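Local coordinates for amine Dehydrogenase (Pseudomonas putida, PDB 1JMX), which forms the beta-propeller subunit of a three-chain, heme c-containing amine dehydrogenase that probably oxidises primary amines and passes the electrons on, at residues M39-G44 / L60-G65; F79-S84 / L136-V141; E105-V110 / L127-T132. All coordinates share one frame; numbering follows the deposited sequence.

Contact 1. Residues M39-G44 / L60-G65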
loop_
_atom_site.group_PDB
_atom_site.type_symbol
_atom_site.label_atom_id
_atom_site.label_comp_id
_atom_site.label_asym_id
_atom_site.label_seq_id
_atom_site.Cartn_x
_atom_site.Cartn_y
_atom_site.Cartn_z
ATOM N N MET B 39 18.025 26.347 -0.739
ATOM C CA MET B 39 18.746 25.487 -1.653
ATOM C C MET B 39 18.177 25.497 -3.063
ATOM O O MET B 39 16.991 25.752 -3.277
ATOM C CB MET B 39 18.838 24.072 -1.090
ATOM C CG MET B 39 19.725 24.000 0.128
ATOM S SD MET B 39 20.120 22.328 0.553
ATOM C CE MET B 39 18.489 21.723 1.025
ATOM N N PRO B 40 19.046 25.259 -4.053
ATOM C CA PRO B 40 18.643 25.243 -5.455
ATOM C C PRO B 40 17.826 24.019 -5.842
ATOM O O PRO B 40 17.932 22.956 -5.237
ATOM C CB PRO B 40 19.981 25.273 -6.180
ATOM C CG PRO B 40 20.855 24.476 -5.271
ATOM C CD PRO B 40 20.492 25.000 -3.919
ATOM N N ASP B 41 17.017 24.199 -6.875
ATOM C CA ASP B 41 16.161 23.153 -7.410
ATOM C C ASP B 41 15.101 22.632 -6.432
ATOM O O ASP B 41 14.436 23.435 -5.768
ATOM C CB ASP B 41 17.022 22.046 -8.031
ATOM C CG ASP B 41 17.899 22.568 -9.166
ATOM O OD1 ASP B 41 17.500 23.553 -9.828
ATOM O OD2 ASP B 41 18.993 22.009 -9.389
ATOM N N LYS B 42 14.932 21.315 -6.347
ATOM C CA LYS B 42 13.922 20.738 -5.465
ATOM C C LYS B 42 14.526 19.872 -4.360
ATOM O O LYS B 42 15.645 19.393 -4.485
ATOM C CB LYS B 42 12.914 19.937 -6.295
ATOM C CG LYS B 42 12.180 20.769 -7.351
ATOM C CD LYS B 42 11.198 21.734 -6.694
ATOM C CE LYS B 42 10.652 22.790 -7.661
ATOM N NZ LYS B 42 9.741 22.242 -8.723
ATOM N N PHE B 43 13.769 19.702 -3.275
ATOM C CA PHE B 43 14.177 18.913 -2.109
ATOM C C PHE B 43 13.941 17.419 -2.313
ATOM O O PHE B 43 13.014 17.019 -3.011
ATOM C CB PHE B 43 13.398 19.386 -0.874
ATOM C CG PHE B 43 13.828 18.736 0.423
ATOM C CD1 PHE B 43 14.833 19.307 1.201
ATOM C CD2 PHE B 43 13.203 17.578 0.883
ATOM C CE1 PHE B 43 15.208 18.742 2.413
ATOM C CE2 PHE B 43 13.570 17.007 2.090
ATOM C CZ PHE B 43 14.578 17.594 2.861
ATOM N N GLY B 44 14.768 16.604 -1.665
ATOM C CA GLY B 44 14.632 15.165 -1.770
ATOM C C GLY B 44 15.910 14.475 -2.187
ATOM O O GLY B 44 16.314 14.595 -3.338
ATOM N N LEU B 60 22.599 15.707 -1.218
ATOM C CA LEU B 60 21.971 14.885 -2.255
ATOM C C LEU B 60 20.555 15.442 -2.271
ATOM O O LEU B 60 19.827 15.319 -1.288
ATOM C CB LEU B 60 21.925 13.414 -1.837
ATOM C CG LEU B 60 21.962 12.296 -2.887
ATOM C CD1 LEU B 60 21.140 11.125 -2.372
ATOM C CD2 LEU B 60 21.458 12.746 -4.241
ATOM N N ASN B 61 20.188 16.089 -3.368
ATOM C CA ASN B 61 18.879 16.703 -3.485
ATOM C C ASN B 61 18.279 16.502 -4.869
ATOM O O ASN B 61 18.724 15.648 -5.634
ATOM C CB ASN B 61 19.003 18.200 -3.192
ATOM C CG ASN B 61 17.974 18.691 -2.193
ATOM O OD1 ASN B 61 17.238 17.907 -1.590
ATOM N ND2 ASN B 61 17.922 19.998 -2.012
ATOM N N ASN B 62 17.244 17.285 -5.160
ATOM C CA ASN B 62 16.546 17.254 -6.442
ATOM C C ASN B 62 16.062 15.862 -6.826
ATOM O O ASN B 62 16.311 15.378 -7.934
ATOM C CB ASN B 62 17.428 17.834 -7.545
ATOM C CG ASN B 62 16.626 18.468 -8.652
ATOM O OD1 ASN B 62 15.602 19.100 -8.404
ATOM N ND2 ASN B 62 17.082 18.307 -9.881
ATOM N N HIS B 63 15.386 15.219 -5.879
ATOM C CA HIS B 63 14.831 13.885 -6.065
ATOM C C HIS B 63 15.862 12.800 -6.347
ATOM O O HIS B 63 15.724 12.027 -7.299
ATOM C CB HIS B 63 13.740 13.912 -7.142
ATOM C CG HIS B 63 12.678 14.934 -6.888
ATOM N ND1 HIS B 63 11.741 14.800 -5.887
ATOM C CD2 HIS B 63 12.437 16.132 -7.467
ATOM C CE1 HIS B 63 10.972 15.873 -5.857
ATOM N NE2 HIS B 63 11.373 16.696 -6.806
ATOM N N TYR B 64 16.893 12.757 -5.502
ATOM C CA TYR B 64 17.965 11.759 -5.584
ATOM C C TYR B 64 18.722 11.750 -6.913
ATOM O O TYR B 64 19.278 10.725 -7.302
ATOM C CB TYR B 64 17.394 10.356 -5.319
ATOM C CG TYR B 64 16.601 10.222 -4.029
ATOM C CD1 TYR B 64 15.337 10.800 -3.895
ATOM C CD2 TYR B 64 17.122 9.524 -2.940
ATOM C CE1 TYR B 64 14.617 10.691 -2.717
ATOM C CE2 TYR B 64 16.408 9.407 -1.754
ATOM C CZ TYR B 64 15.157 9.994 -1.647
ATOM O OH TYR B 64 14.461 9.902 -0.462
ATOM N N GLY B 65 18.771 12.890 -7.596
ATOM C CA GLY B 65 19.450 12.937 -8.877
ATOM C C GLY B 65 20.578 13.936 -9.046
ATOM O O GLY B 65 21.136 14.034 -10.137
HETATM O O HOH W 1 19.837 21.686 -3.729
#

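Contact 2. Residues F79-S84 / L136-V141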
loop_
_atom_site.group_PDB
_atom_site.type_symbol
_atom_site.label_atom_id
_atom_site.label_comp_id
_atom_site.label_asym_id
_atom_site.label_seq_id
_atom_site.Cartn_x
_atom_site.Cartn_y
_atom_site.Cartn_z
ATOM N N PHE B 79 29.148 24.078 -5.787
ATOM C CA PHE B 79 29.364 22.848 -6.523
ATOM C C PHE B 79 28.048 22.228 -6.911
ATOM O O PHE B 79 27.056 22.339 -6.197
ATOM C CB PHE B 79 30.160 21.861 -5.670
ATOM C CG PHE B 79 30.335 20.513 -6.303
ATOM C CD1 PHE B 79 31.331 20.299 -7.246
ATOM C CD2 PHE B 79 29.511 19.449 -5.944
ATOM C CE1 PHE B 79 31.511 19.051 -7.823
ATOM C CE2 PHE B 79 29.681 18.192 -6.516
ATOM C CZ PHE B 79 30.687 17.995 -7.459
ATOM N N HIS B 80 28.041 21.595 -8.071
ATOM C CA HIS B 80 26.857 20.926 -8.552
ATOM C C HIS B 80 27.237 19.821 -9.519
ATOM O O HIS B 80 27.926 20.050 -10.512
ATOM C CB HIS B 80 25.886 21.896 -9.217
ATOM C CG HIS B 80 24.749 21.209 -9.904
ATOM N ND1 HIS B 80 23.993 20.237 -9.286
ATOM C CD2 HIS B 80 24.294 21.283 -11.177
ATOM C CE1 HIS B 80 23.124 19.740 -10.149
ATOM N NE2 HIS B 80 23.286 20.358 -11.304
ATOM N N ALA B 81 26.790 18.615 -9.204
ATOM C CA ALA B 81 27.045 17.449 -10.025
ATOM C C ALA B 81 25.723 16.770 -10.321
ATOM O O ALA B 81 24.953 16.472 -9.416
ATOM C CB ALA B 81 27.979 16.490 -9.302
ATOM N N ASN B 82 25.421 16.611 -11.598
ATOM C CA ASN B 82 24.202 15.940 -11.993
ATOM C C ASN B 82 24.594 14.488 -12.202
ATOM O O ASN B 82 25.645 14.200 -12.773
ATOM C CB ASN B 82 23.637 16.551 -13.276
ATOM C CG ASN B 82 22.507 15.736 -13.855
ATOM O OD1 ASN B 82 22.670 15.081 -14.871
ATOM N ND2 ASN B 82 21.369 15.748 -13.193
ATOM N N LEU B 83 23.746 13.580 -11.728
ATOM C CA LEU B 83 24.007 12.153 -11.829
ATOM C C LEU B 83 23.503 11.479 -13.109
ATOM O O LEU B 83 23.528 10.255 -13.222
ATOM C CB LEU B 83 23.461 11.443 -10.589
ATOM C CG LEU B 83 23.930 12.022 -9.250
ATOM C CD1 LEU B 83 23.373 11.183 -8.115
ATOM C CD2 LEU B 83 25.454 12.077 -9.178
ATOM N N SER B 84 23.099 12.277 -14.091
ATOM C CA SER B 84 22.608 11.743 -15.363
ATOM C C SER B 84 23.432 12.260 -16.534
ATOM O O SER B 84 22.886 12.870 -17.453
ATOM C CB SER B 84 21.145 12.128 -15.576
ATOM O OG SER B 84 20.341 11.622 -14.543
ATOM N N LEU B 136 29.828 24.367 -10.805
ATOM C CA LEU B 136 28.425 24.092 -11.086
ATOM C C LEU B 136 28.099 23.255 -12.311
ATOM O O LEU B 136 26.920 23.077 -12.627
ATOM C CB LEU B 136 27.620 25.395 -11.134
ATOM C CG LEU B 136 27.522 26.288 -9.887
ATOM C CD1 LEU B 136 27.309 25.447 -8.640
ATOM C CD2 LEU B 136 28.778 27.117 -9.734
ATOM N N GLU B 137 29.116 22.730 -12.991
ATOM C CA GLU B 137 28.877 21.908 -14.182
ATOM C C GLU B 137 29.754 20.660 -14.155
ATOM O O GLU B 137 30.126 20.129 -15.204
ATOM C CB GLU B 137 29.174 22.710 -15.456
ATOM C CG GLU B 137 28.603 24.145 -15.486
ATOM C CD GLU B 137 27.204 24.268 -16.104
ATOM O OE1 GLU B 137 26.557 23.228 -16.393
ATOM O OE2 GLU B 137 26.751 25.426 -16.304
ATOM N N ALA B 138 30.048 20.183 -12.946
ATOM C CA ALA B 138 30.893 19.009 -12.734
ATOM C C ALA B 138 30.416 17.740 -13.429
ATOM O O ALA B 138 29.230 17.413 -13.424
ATOM C CB ALA B 138 31.068 18.754 -11.245
ATOM N N LYS B 139 31.362 17.027 -14.026
ATOM C CA LYS B 139 31.070 15.790 -14.735
ATOM C C LYS B 139 32.037 14.704 -14.290
ATOM O O LYS B 139 33.084 15.007 -13.726
ATOM C CB LYS B 139 31.132 16.028 -16.249
ATOM C CG LYS B 139 29.847 16.659 -16.804
ATOM C CD LYS B 139 29.999 17.111 -18.240
ATOM C CE LYS B 139 28.654 17.543 -18.814
ATOM N NZ LYS B 139 27.717 16.392 -19.085
ATOM N N PRO B 140 31.678 13.422 -14.494
ATOM C CA PRO B 140 32.534 12.299 -14.098
ATOM C C PRO B 140 33.980 12.395 -14.583
ATOM O O PRO B 140 34.235 12.613 -15.773
ATOM C CB PRO B 140 31.826 11.096 -14.722
ATOM C CG PRO B 140 30.405 11.484 -14.671
ATOM C CD PRO B 140 30.435 12.926 -15.117
ATOM N N VAL B 141 34.919 12.300 -13.641
ATOM C CA VAL B 141 36.339 12.328 -13.976
ATOM C C VAL B 141 36.872 10.899 -13.924
ATOM O O VAL B 141 37.968 10.615 -14.393
ATOM C CB VAL B 141 37.168 13.256 -13.039
ATOM C CG1 VAL B 141 36.738 14.702 -13.217
ATOM C CG2 VAL B 141 37.046 12.824 -11.577
HETATM O O HOH W 2 26.814 18.639 -13.380
HETATM O O HOH W 3 27.481 15.386 -14.348
#

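Contact 3. Residues E105-V110 / L127-T132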
loop_
_atom_site.group_PDB
_atom_site.type_symbol
_atom_site.label_atom_id
_atom_site.label_comp_id
_atom_site.label_asym_id
_atom_site.label_seq_id
_atom_site.Cartn_x
_atom_site.Cartn_y
_atom_site.Cartn_z
ATOM N N GLU B 105 37.322 15.390 -3.951
ATOM C CA GLU B 105 36.452 14.594 -4.809
ATOM C C GLU B 105 35.191 14.201 -4.062
ATOM O O GLU B 105 35.170 14.154 -2.833
ATOM C CB GLU B 105 37.131 13.308 -5.275
ATOM C CG GLU B 105 38.531 13.464 -5.784
ATOM C CD GLU B 105 39.003 12.244 -6.541
ATOM O OE1 GLU B 105 39.053 11.132 -5.961
ATOM O OE2 GLU B 105 39.312 12.411 -7.737
ATOM N N VAL B 106 34.145 13.925 -4.831
ATOM C CA VAL B 106 32.864 13.487 -4.304
ATOM C C VAL B 106 32.526 12.218 -5.088
ATOM O O VAL B 106 32.678 12.173 -6.307
ATOM C CB VAL B 106 31.740 14.555 -4.501
ATOM C CG1 VAL B 106 30.393 14.008 -4.028
ATOM C CG2 VAL B 106 32.072 15.829 -3.727
ATOM N N TYR B 107 32.143 11.173 -4.367
ATOM C CA TYR B 107 31.793 9.903 -4.973
ATOM C C TYR B 107 30.284 9.704 -4.855
ATOM O O TYR B 107 29.654 10.181 -3.920
ATOM C CB TYR B 107 32.532 8.763 -4.268
ATOM C CG TYR B 107 33.977 9.080 -3.966
ATOM C CD1 TYR B 107 34.376 9.450 -2.680
ATOM C CD2 TYR B 107 34.937 9.072 -4.979
ATOM C CE1 TYR B 107 35.684 9.813 -2.414
ATOM C CE2 TYR B 107 36.247 9.429 -4.723
ATOM C CZ TYR B 107 36.615 9.804 -3.440
ATOM O OH TYR B 107 37.908 10.195 -3.202
ATOM N N ALA B 108 29.707 9.010 -5.822
ATOM C CA ALA B 108 28.280 8.755 -5.810
ATOM C C ALA B 108 27.993 7.521 -6.635
ATOM O O ALA B 108 28.502 7.397 -7.746
ATOM C CB ALA B 108 27.535 9.949 -6.387
ATOM N N THR B 109 27.282 6.548 -6.075
ATOM C CA THR B 109 26.959 5.403 -6.910
ATOM C C THR B 109 25.607 5.710 -7.548
ATOM O O THR B 109 24.689 6.222 -6.896
ATOM C CB THR B 109 27.040 4.005 -6.210
ATOM O OG1 THR B 109 25.741 3.434 -6.086
ATOM C CG2 THR B 109 27.723 4.078 -4.892
ATOM N N VAL B 110 25.569 5.538 -8.864
ATOM C CA VAL B 110 24.401 5.818 -9.672
ATOM C C VAL B 110 23.739 4.561 -10.211
ATOM O O VAL B 110 24.388 3.728 -10.849
ATOM C CB VAL B 110 24.787 6.723 -10.878
ATOM C CG1 VAL B 110 23.569 7.048 -11.708
ATOM C CG2 VAL B 110 25.466 8.002 -10.401
ATOM N N LEU B 127 29.960 3.817 -9.931
ATOM C CA LEU B 127 30.419 4.866 -9.036
ATOM C C LEU B 127 30.973 5.950 -9.958
ATOM O O LEU B 127 31.655 5.650 -10.932
ATOM C CB LEU B 127 31.543 4.360 -8.121
ATOM C CG LEU B 127 32.063 5.372 -7.089
ATOM C CD1 LEU B 127 31.177 5.346 -5.845
ATOM C CD2 LEU B 127 33.493 5.049 -6.709
ATOM N N GLU B 128 30.615 7.197 -9.692
ATOM C CA GLU B 128 31.096 8.323 -10.475
ATOM C C GLU B 128 31.833 9.254 -9.527
ATOM O O GLU B 128 31.342 9.566 -8.445
ATOM C CB GLU B 128 29.940 9.060 -11.144
ATOM C CG GLU B 128 29.226 8.238 -12.192
ATOM C CD GLU B 128 28.155 9.003 -12.921
ATOM O OE1 GLU B 128 27.672 10.033 -12.417
ATOM O OE2 GLU B 128 27.794 8.563 -14.017
ATOM N N VAL B 129 33.036 9.650 -9.921
ATOM C CA VAL B 129 33.866 10.531 -9.122
ATOM C C VAL B 129 33.811 11.916 -9.732
ATOM O O VAL B 129 33.910 12.071 -10.944
ATOM C CB VAL B 129 35.333 10.059 -9.106
ATOM C CG1 VAL B 129 36.134 10.870 -8.114
ATOM C CG2 VAL B 129 35.414 8.574 -8.783
ATOM N N PHE B 130 33.627 12.924 -8.896
ATOM C CA PHE B 130 33.564 14.296 -9.364
ATOM C C PHE B 130 34.612 15.081 -8.608
ATOM O O PHE B 130 34.900 14.799 -7.445
ATOM C CB PHE B 130 32.191 14.912 -9.081
ATOM C CG PHE B 130 31.052 14.148 -9.678
ATOM C CD1 PHE B 130 30.426 13.135 -8.964
ATOM C CD2 PHE B 130 30.609 14.429 -10.964
ATOM C CE1 PHE B 130 29.379 12.412 -9.523
ATOM C CE2 PHE B 130 29.561 13.709 -11.529
ATOM C CZ PHE B 130 28.949 12.702 -10.807
ATOM N N SER B 131 35.232 16.018 -9.301
ATOM C CA SER B 131 36.217 16.869 -8.679
ATOM C C SER B 131 35.419 18.063 -8.177
ATOM O O SER B 131 34.620 18.635 -8.917
ATOM C CB SER B 131 37.258 17.306 -9.700
ATOM O OG SER B 131 38.148 18.232 -9.120
ATOM N N THR B 132 35.598 18.410 -6.909
ATOM C CA THR B 132 34.864 19.527 -6.328
ATOM C C THR B 132 35.274 20.877 -6.918
ATOM O O THR B 132 34.541 21.867 -6.805
ATOM C CB THR B 132 35.023 19.556 -4.806
ATOM O OG1 THR B 132 36.413 19.621 -4.471
ATOM C CG2 THR B 132 34.420 18.306 -4.195
HETATM O O HOH W 4 40.002 15.800 -8.105
#

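Contact 1. Residues M39-G44 / L60-G65
Gly-44 O is gripped by the end of strand 56-61 and the turn after it. Tyr-64 N donates to it over 2.9 Å, fairly straight (158°) but from above the carbonyl plane, while CA of Asn-61 makes a CA-H...O contact with Gly-44 O at 3.3 Å. Asn-62, His-63 and Tyr-64 all have left-handed backbone angles, and this tight curl turns the amide of Tyr-64 toward the loop. Gly-44 itself holds a conformation in which a CB would jam against the preceding carbonyl.

The two asparagines suit the site because each has an amide able to bind loop backbone. OD1 of Asn-61 accepts from Gly-44 N at 2.8 Å, and ND2 reaches Asn-21 and a water shared with Pro-40 O. The CG of Asn-62 swings opposite its own backbone N (chi1 -151°), which brings OD1 to Lys-42 N at 3.1 Å, while ND2 bonds Asp-66; Asn-62 N returns a bond to Lys-42 O at 2.7 Å. Replacing Asn-61 by alanine is likely to leave Gly-44 N without this acceptor and to remove the links to Asn-21 and the water. Phe-43 O sits over one face of the His-63 ring, 3.6 Å above its plane.

The contact ties the loop between strands 32-38 and 47-50, which links two propeller sheets, to the turn joining strands 56-61 and 66-71. Tyr-68 and Tyr-95 flank it, and a chain of another protein packs on Phe-43, His-63 and Tyr-64.

Contact 2. Residues F79-S84 / L136-V141
The imidazole of His-80 meets Leu-136 O at its edge, close to the ring plane, with CD2 3.5 Å from that oxygen. Over one face of the same ring lies the backbone N of Asn-82, and the ring of Tyr-68, on neighbouring strand 66-71, stacks with the imidazole. The other flat group, the ring of Phe-79, is reached obliquely by the methyl of Ala-138, which stands 3.5 Å from CE1. Although CB of Phe-79 points away from the loop, a CG anti to the backbone N (chi1 175°) lets the ring swing back to this methyl. Alanine suits the spot: its CB touches that ring and, 4.3 Å off, the CB of Ala-81. Leu-136 is more exposed, and its CD1 lies 3.7 Å from the backbone N of Phe-79.

Polar links are sparse. Ala-138 N makes a weak, bent bond to His-80 O (3.2 Å). One water accepts from Asn-82 N and lies 2.7 Å from Ala-138 O; a second stands between Ala-138 O and Asn-82 O. At the strand's end, Asn-82 OD1 accepts from Ser-84 N in an Asx turn.

Chemically, then, the loop is held to the edge strand 76-82 by small apolar contacts, one weak backbone bond and bridging waters, with the backbone bond of His-80 to Gly-135 beside them.

Contact 3. Residues E105-V110 / L127-T132
Val-106 and Phe-130 form a hydrogen-bonded pair in the closely packed part of this antiparallel ladder, each N donating to the other's O over 2.9 Å. Ala-108 and Glu-128 repeat the pattern, with Glu-128 N giving the straighter bond (165°). On the face shared by these residues, the Phe-130 ring turns its edge to Val-106 O and to the CB of Ala-108, whose small size suits a place beside so broad a ring. Nearby, CG2 of Val-106 and CG2 of Thr-132 press together at 3.4 Å, tighter than usual for two carbons.

The opposite face carries Tyr-107 and Val-129, side by side and pointing the same way. CG1 of Val-129 lies 3.7 Å from CE2 of Tyr-107, and CG2 meets the ring edge in its plane. Farther along, CD1 of Leu-127 touches CG2 of Thr-109 at 3.8 Å.

The end at Glu-105 and Ser-131 is looser and partly exposed; a water spans their side chains by weak bonds. With CG beside its own backbone N (chi1 -47°), Glu-105 lays its carboxylate against Val-129, CD to CG1 3.5 Å.

Both carboxylates thus lie against valine methyls, Glu-105 on Val-129 and Glu-128 on Val-110; salt bridges, of Glu-105 to Arg-142 and of Glu-128 to Arg-126, probably offset the cost of placing charge beside apolar groups.

The three contacts lie in two successive sheets of the propeller and the loops that join them. Contact 1 and contact 2, with centres 14 Å apart, share the sheet of strands 47-50 to 76-82, and Gly-65 O probably accepts from Leu-83 N (3.1 Å). The Cys-37 to Cys-75 disulfide further ties the chain just before 39-44 to that just before strand 76-82. Contact 3, nested inside the loop closed by contact 2 and 8 Å from it between centres, belongs to the next sheet; Val-141 N to Val-129 O (2.9 Å) probably bonds them. Contacts 1 and 3 stay about 7 Å apart at their nearest atoms. Residues Leu-116 to Tyr-120, which line the heme c pocket, lie in the chain joining the two strand segments of contact 3.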